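PDB 3M2P: UDP-N-acetylglucosamine 4-epimerase from Bacillus cereus, which probably interconverts UDP-N-acetylglucosamine and its galactose-configured 4-epimer, as an NAD(P)-dependent member of the extended short-chain dehydrogenase/reductase superfamily. Local coordinates for residues A[82-94]-A[133-147]. Residues are numbered along the deposited sequence; the frame is centred on the assembly and turned at random.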
loop_
_atom_site.group_PDB
_atom_site.type_symbol
_atom_site.label_atom_id
_atom_site.label_comp_id
_atom_site.label_asym_id
_atom_site.label_seq_id
_atom_site.Cartn_x
_atom_site.Cartn_y
_atom_site.Cartn_z
ATOM N N PHE A 82 -9.514 6.730 3.809
ATOM C CA PHE A 82 -8.378 6.350 4.628
ATOM C C PHE A 82 -7.328 7.445 4.720
ATOM O O PHE A 82 -6.500 7.454 5.623
ATOM C CB PHE A 82 -7.755 5.083 4.067
ATOM C CG PHE A 82 -8.679 3.913 4.082
ATOM C CD1 PHE A 82 -8.964 3.265 5.263
ATOM C CD2 PHE A 82 -9.273 3.467 2.915
ATOM C CE1 PHE A 82 -9.813 2.192 5.281
ATOM C CE2 PHE A 82 -10.128 2.392 2.928
ATOM C CZ PHE A 82 -10.398 1.753 4.112
ATOM N N HIS A 83 -7.375 8.379 3.783
ATOM C CA HIS A 83 -6.403 9.447 3.719
ATOM C C HIS A 83 -6.250 10.173 5.045
ATOM O O HIS A 83 -5.194 10.710 5.353
ATOM C CB HIS A 83 -6.777 10.416 2.607
ATOM C CG HIS A 83 -6.466 9.902 1.245
ATOM N ND1 HIS A 83 -5.540 8.906 1.025
ATOM C CD2 HIS A 83 -6.929 10.253 0.025
ATOM C CE1 HIS A 83 -5.464 8.651 -0.267
ATOM N NE2 HIS A 83 -6.294 9.460 -0.898
ATOM N N ASP A 84 -7.299 10.194 5.842
ATOM C CA ASP A 84 -7.213 10.865 7.126
ATOM C C ASP A 84 -6.317 10.086 8.083
ATOM O O ASP A 84 -5.595 10.672 8.877
ATOM C CB ASP A 84 -8.598 11.057 7.722
ATOM C CG ASP A 84 -8.642 12.190 8.706
ATOM O OD1 ASP A 84 -9.036 13.308 8.301
ATOM O OD2 ASP A 84 -8.262 11.967 9.878
ATOM N N ASN A 85 -6.373 8.762 8.001
ATOM C CA ASN A 85 -5.450 7.888 8.707
ATOM C C ASN A 85 -4.006 8.127 8.317
ATOM O O ASN A 85 -3.161 8.400 9.163
ATOM C CB ASN A 85 -5.777 6.438 8.398
ATOM C CG ASN A 85 -6.685 5.834 9.414
ATOM O OD1 ASN A 85 -7.801 5.421 9.095
ATOM N ND2 ASN A 85 -6.224 5.783 10.661
ATOM N N GLU A 86 -3.720 7.989 7.030
ATOM C CA GLU A 86 -2.376 8.223 6.539
ATOM C C GLU A 86 -1.804 9.501 7.164
ATOM O O GLU A 86 -0.719 9.495 7.740
ATOM C CB GLU A 86 -2.363 8.236 5.006
ATOM C CG GLU A 86 -2.797 6.891 4.434
ATOM C CD GLU A 86 -2.635 6.775 2.928
ATOM O OE1 GLU A 86 -1.970 7.643 2.326
ATOM O OE2 GLU A 86 -3.176 5.802 2.347
ATOM N N ILE A 87 -2.569 10.580 7.091
ATOM C CA ILE A 87 -2.210 11.839 7.735
ATOM C C ILE A 87 -2.017 11.685 9.248
ATOM O O ILE A 87 -1.032 12.144 9.798
ATOM C CB ILE A 87 -3.280 12.929 7.421
ATOM C CG1 ILE A 87 -3.161 13.370 5.962
ATOM C CG2 ILE A 87 -3.186 14.109 8.374
ATOM C CD1 ILE A 87 -4.015 14.505 5.626
ATOM N N LEU A 88 -2.963 11.044 9.916
ATOM C CA LEU A 88 -2.895 10.880 11.357
ATOM C C LEU A 88 -1.593 10.171 11.710
ATOM O O LEU A 88 -0.945 10.485 12.703
ATOM C CB LEU A 88 -4.110 10.074 11.849
ATOM C CG LEU A 88 -4.314 9.907 13.361
ATOM C CD1 LEU A 88 -5.691 9.396 13.677
ATOM C CD2 LEU A 88 -3.270 8.991 13.982
ATOM N N THR A 89 -1.219 9.208 10.877
ATOM C CA THR A 89 -0.024 8.415 11.089
ATOM C C THR A 89 1.230 9.278 11.019
ATOM O O THR A 89 1.959 9.372 12.000
ATOM C CB THR A 89 0.026 7.225 10.101
ATOM O OG1 THR A 89 -0.855 6.201 10.570
ATOM C CG2 THR A 89 1.425 6.641 9.982
ATOM N N GLN A 90 1.466 9.928 9.880
ATOM C CA GLN A 90 2.595 10.852 9.741
ATOM C C GLN A 90 2.663 11.918 10.827
ATOM O O GLN A 90 3.751 12.295 11.249
ATOM C CB GLN A 90 2.628 11.530 8.374
ATOM C CG GLN A 90 3.890 12.356 8.168
ATOM C CD GLN A 90 4.089 12.783 6.729
ATOM O OE1 GLN A 90 3.131 13.070 6.018
ATOM N NE2 GLN A 90 5.339 12.831 6.292
ATOM N N ASN A 91 1.515 12.407 11.275
ATOM C CA ASN A 91 1.497 13.380 12.359
ATOM C C ASN A 91 2.125 12.774 13.588
ATOM O O ASN A 91 3.013 13.357 14.217
ATOM C CB ASN A 91 0.069 13.790 12.716
ATOM C CG ASN A 91 -0.521 14.779 11.739
ATOM O OD1 ASN A 91 -1.733 14.969 11.715
ATOM N ND2 ASN A 91 0.324 15.404 10.927
ATOM N N LEU A 92 1.625 11.593 13.931
ATOM C CA LEU A 92 2.075 10.850 15.098
ATOM C C LEU A 92 3.584 10.626 15.081
ATOM O O LEU A 92 4.255 10.857 16.081
ATOM C CB LEU A 92 1.343 9.514 15.166
ATOM C CG LEU A 92 1.514 8.725 16.449
ATOM C CD1 LEU A 92 0.791 9.423 17.590
ATOM C CD2 LEU A 92 0.998 7.322 16.223
ATOM N N TYR A 93 4.120 10.177 13.950
ATOM C CA TYR A 93 5.554 9.932 13.870
ATOM C C TYR A 93 6.350 11.240 13.949
ATOM O O TYR A 93 7.412 11.283 14.583
ATOM C CB TYR A 93 5.923 9.099 12.639
ATOM C CG TYR A 93 5.249 7.736 12.605
ATOM C CD1 TYR A 93 4.641 7.206 13.742
ATOM C CD2 TYR A 93 5.234 6.970 11.445
ATOM C CE1 TYR A 93 4.019 5.963 13.712
ATOM C CE2 TYR A 93 4.619 5.738 11.410
ATOM C CZ TYR A 93 4.011 5.240 12.539
ATOM O OH TYR A 93 3.406 4.001 12.498
ATOM N N ASP A 94 5.826 12.301 13.330
ATOM C CA ASP A 94 6.402 13.647 13.455
ATOM C C ASP A 94 6.461 14.067 14.921
ATOM O O ASP A 94 7.450 14.621 15.397
ATOM C CB ASP A 94 5.559 14.676 12.693
ATOM C CG ASP A 94 6.000 14.862 11.252
ATOM O OD1 ASP A 94 7.071 14.354 10.871
ATOM O OD2 ASP A 94 5.268 15.536 10.496
ATOM N N TYR A 133 -8.736 -0.651 2.130
ATOM C CA TYR A 133 -8.217 -0.780 3.495
ATOM C C TYR A 133 -6.784 -1.312 3.506
ATOM O O TYR A 133 -5.918 -0.780 4.198
ATOM C CB TYR A 133 -9.145 -1.676 4.323
ATOM C CG TYR A 133 -8.582 -2.242 5.610
ATOM C CD1 TYR A 133 -8.476 -1.468 6.762
ATOM C CD2 TYR A 133 -8.202 -3.574 5.685
ATOM C CE1 TYR A 133 -7.968 -2.007 7.949
ATOM C CE2 TYR A 133 -7.702 -4.125 6.858
ATOM C CZ TYR A 133 -7.589 -3.346 7.987
ATOM O OH TYR A 133 -7.088 -3.924 9.141
ATOM N N GLY A 134 -6.539 -2.352 2.722
ATOM C CA GLY A 134 -5.220 -2.937 2.629
ATOM C C GLY A 134 -4.214 -1.949 2.097
ATOM O O GLY A 134 -3.215 -1.662 2.752
ATOM N N VAL A 135 -4.467 -1.426 0.906
ATOM C CA VAL A 135 -3.580 -0.420 0.324
ATOM C C VAL A 135 -3.145 0.614 1.357
ATOM O O VAL A 135 -1.958 0.889 1.508
ATOM C CB VAL A 135 -4.240 0.308 -0.851
ATOM C CG1 VAL A 135 -3.225 1.192 -1.532
ATOM C CG2 VAL A 135 -4.814 -0.698 -1.837
ATOM N N SER A 136 -4.115 1.175 2.073
ATOM C CA SER A 136 -3.841 2.193 3.087
ATOM C C SER A 136 -2.894 1.701 4.172
ATOM O O SER A 136 -1.884 2.328 4.446
ATOM C CB SER A 136 -5.142 2.681 3.737
ATOM O OG SER A 136 -4.885 3.771 4.612
ATOM N N LYS A 137 -3.251 0.592 4.808
ATOM C CA LYS A 137 -2.439 0.015 5.865
ATOM C C LYS A 137 -1.009 -0.125 5.368
ATOM O O LYS A 137 -0.053 0.266 6.046
ATOM C CB LYS A 137 -3.004 -1.342 6.279
ATOM C CG LYS A 137 -4.164 -1.254 7.250
ATOM C CD LYS A 137 -3.667 -0.799 8.590
ATOM C CE LYS A 137 -4.798 -0.336 9.470
ATOM N NZ LYS A 137 -4.341 0.776 10.377
ATOM N N LEU A 138 -0.881 -0.670 4.166
ATOM C CA LEU A 138 0.406 -0.821 3.498
ATOM C C LEU A 138 1.155 0.519 3.350
ATOM O O LEU A 138 2.376 0.562 3.388
ATOM C CB LEU A 138 0.170 -1.468 2.130
ATOM C CG LEU A 138 1.261 -2.193 1.342
ATOM C CD1 LEU A 138 0.664 -2.671 0.035
ATOM C CD2 LEU A 138 2.447 -1.299 1.052
ATOM N N ALA A 139 0.418 1.609 3.168
ATOM C CA ALA A 139 1.022 2.933 2.994
ATOM C C ALA A 139 1.565 3.467 4.317
ATOM O O ALA A 139 2.664 4.021 4.368
ATOM C CB ALA A 139 0.010 3.897 2.411
ATOM N N CYS A 140 0.790 3.290 5.385
ATOM C CA CYS A 140 1.197 3.718 6.718
ATOM C C CYS A 140 2.422 2.940 7.202
ATOM O O CYS A 140 3.220 3.452 7.986
ATOM C CB CYS A 140 0.042 3.560 7.707
ATOM S SG CYS A 140 -1.386 4.620 7.386
ATOM N N GLU A 141 2.553 1.694 6.741
ATOM C CA GLU A 141 3.715 0.864 7.031
ATOM C C GLU A 141 4.995 1.493 6.510
ATOM O O GLU A 141 5.991 1.566 7.220
ATOM C CB GLU A 141 3.566 -0.494 6.378
ATOM C CG GLU A 141 2.817 -1.511 7.184
ATOM C CD GLU A 141 2.997 -2.887 6.585
ATOM O OE1 GLU A 141 3.952 -3.022 5.785
ATOM O OE2 GLU A 141 2.205 -3.812 6.897
ATOM N N HIS A 142 4.967 1.928 5.258
ATOM C CA HIS A 142 6.117 2.588 4.664
ATOM C C HIS A 142 6.344 4.011 5.186
ATOM O O HIS A 142 7.479 4.494 5.219
ATOM C CB HIS A 142 6.021 2.534 3.146
ATOM C CG HIS A 142 6.216 1.157 2.604
ATOM N ND1 HIS A 142 7.460 0.572 2.495
ATOM C CD2 HIS A 142 5.326 0.227 2.180
ATOM C CE1 HIS A 142 7.329 -0.648 2.006
ATOM N NE2 HIS A 142 6.045 -0.883 1.811
ATOM N N ILE A 143 5.277 4.678 5.611
ATOM C CA ILE A 143 5.451 5.938 6.317
ATOM C C ILE A 143 6.365 5.710 7.527
ATOM O O ILE A 143 7.366 6.409 7.706
ATOM C CB ILE A 143 4.107 6.554 6.752
ATOM C CG1 ILE A 143 3.325 7.016 5.515
ATOM C CG2 ILE A 143 4.337 7.703 7.737
ATOM C CD1 ILE A 143 1.995 7.690 5.817
ATOM N N GLY A 144 6.031 4.715 8.339
ATOM C CA GLY A 144 6.861 4.359 9.472
ATOM C C GLY A 144 8.249 3.938 9.031
ATOM O O GLY A 144 9.235 4.358 9.624
ATOM N N ASN A 145 8.319 3.105 7.993
ATOM C CA ASN A 145 9.586 2.627 7.457
ATOM C C ASN A 145 10.501 3.790 7.167
ATOM O O ASN A 145 11.672 3.797 7.546
ATOM C CB ASN A 145 9.373 1.866 6.155
ATOM C CG ASN A 145 8.716 0.522 6.360
ATOM O OD1 ASN A 145 8.323 -0.139 5.396
ATOM N ND2 ASN A 145 8.591 0.110 7.612
ATOM N N ILE A 146 9.962 4.783 6.481
ATOM C CA ILE A 146 10.761 5.941 6.119
ATOM C C ILE A 146 11.257 6.714 7.354
ATOM O O ILE A 146 12.441 7.036 7.460
ATOM C CB ILE A 146 10.022 6.829 5.116
ATOM C CG1 ILE A 146 10.157 6.223 3.718
ATOM C CG2 ILE A 146 10.585 8.233 5.144
ATOM C CD1 ILE A 146 9.018 6.509 2.795
ATOM N N TYR A 147 10.368 6.977 8.304
ATOM C CA TYR A 147 10.784 7.610 9.548
ATOM C C TYR A 147 11.803 6.772 10.303
ATOM O O TYR A 147 12.610 7.302 11.060
ATOM C CB TYR A 147 9.580 7.893 10.442
ATOM C CG TYR A 147 8.888 9.177 10.096
ATOM C CD1 TYR A 147 8.319 9.354 8.857
ATOM C CD2 TYR A 147 8.826 10.223 11.002
ATOM C CE1 TYR A 147 7.697 10.521 8.526
ATOM C CE2 TYR A 147 8.204 11.399 10.679
ATOM C CZ TYR A 147 7.638 11.541 9.435
ATOM O OH TYR A 147 6.999 12.708 9.085
#
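On one side of the Rossmann-fold sheet of this extended short-chain dehydrogenase/reductase, helices 83-98 and 132-150 pack nearly parallel; the axes of segments 83-94 and 133-147 come within 9.7 Å and cross at -16°. Helix 132-150 carries the Tyr133-x-x-x-Lys137 sequence, consistent with the YxxxK motif of the family. Ile143 is a knob in the hole made by Glu86, Thr89, Gln90 and Tyr93; with chi1 at -68° its CG1 lies beside the backbone N, which leaves CG2 anti to that N, where it meets Thr89 CG2 at 3.8 Å. The Tyr93 ring, one wall of that hole, crosses the Ile143 side chain at about a right angle and passes Gly144, CE2 lying 3.3 Å from Gly144 CA, and reaches Tyr106 of strand 103-109. Toward the N-terminal ends, Phe82 lays a ring face over the backbone of Tyr133, with CZ 3.4 Å from Tyr133 CA, while Ser136 OG gives a weak hydrogen bond to Glu86 OE2. The opposite end closes on Tyr147, whose ring face receives Tyr93 CB in a CH-pi contact. Gln90, whose amide also bonds to Gly77 and Ile79 of the second subunit, donates from NE2 to Tyr147 OH over 3.3 Å, the hydroxyl lying near the amide plane and the amide turned 73° from the ring.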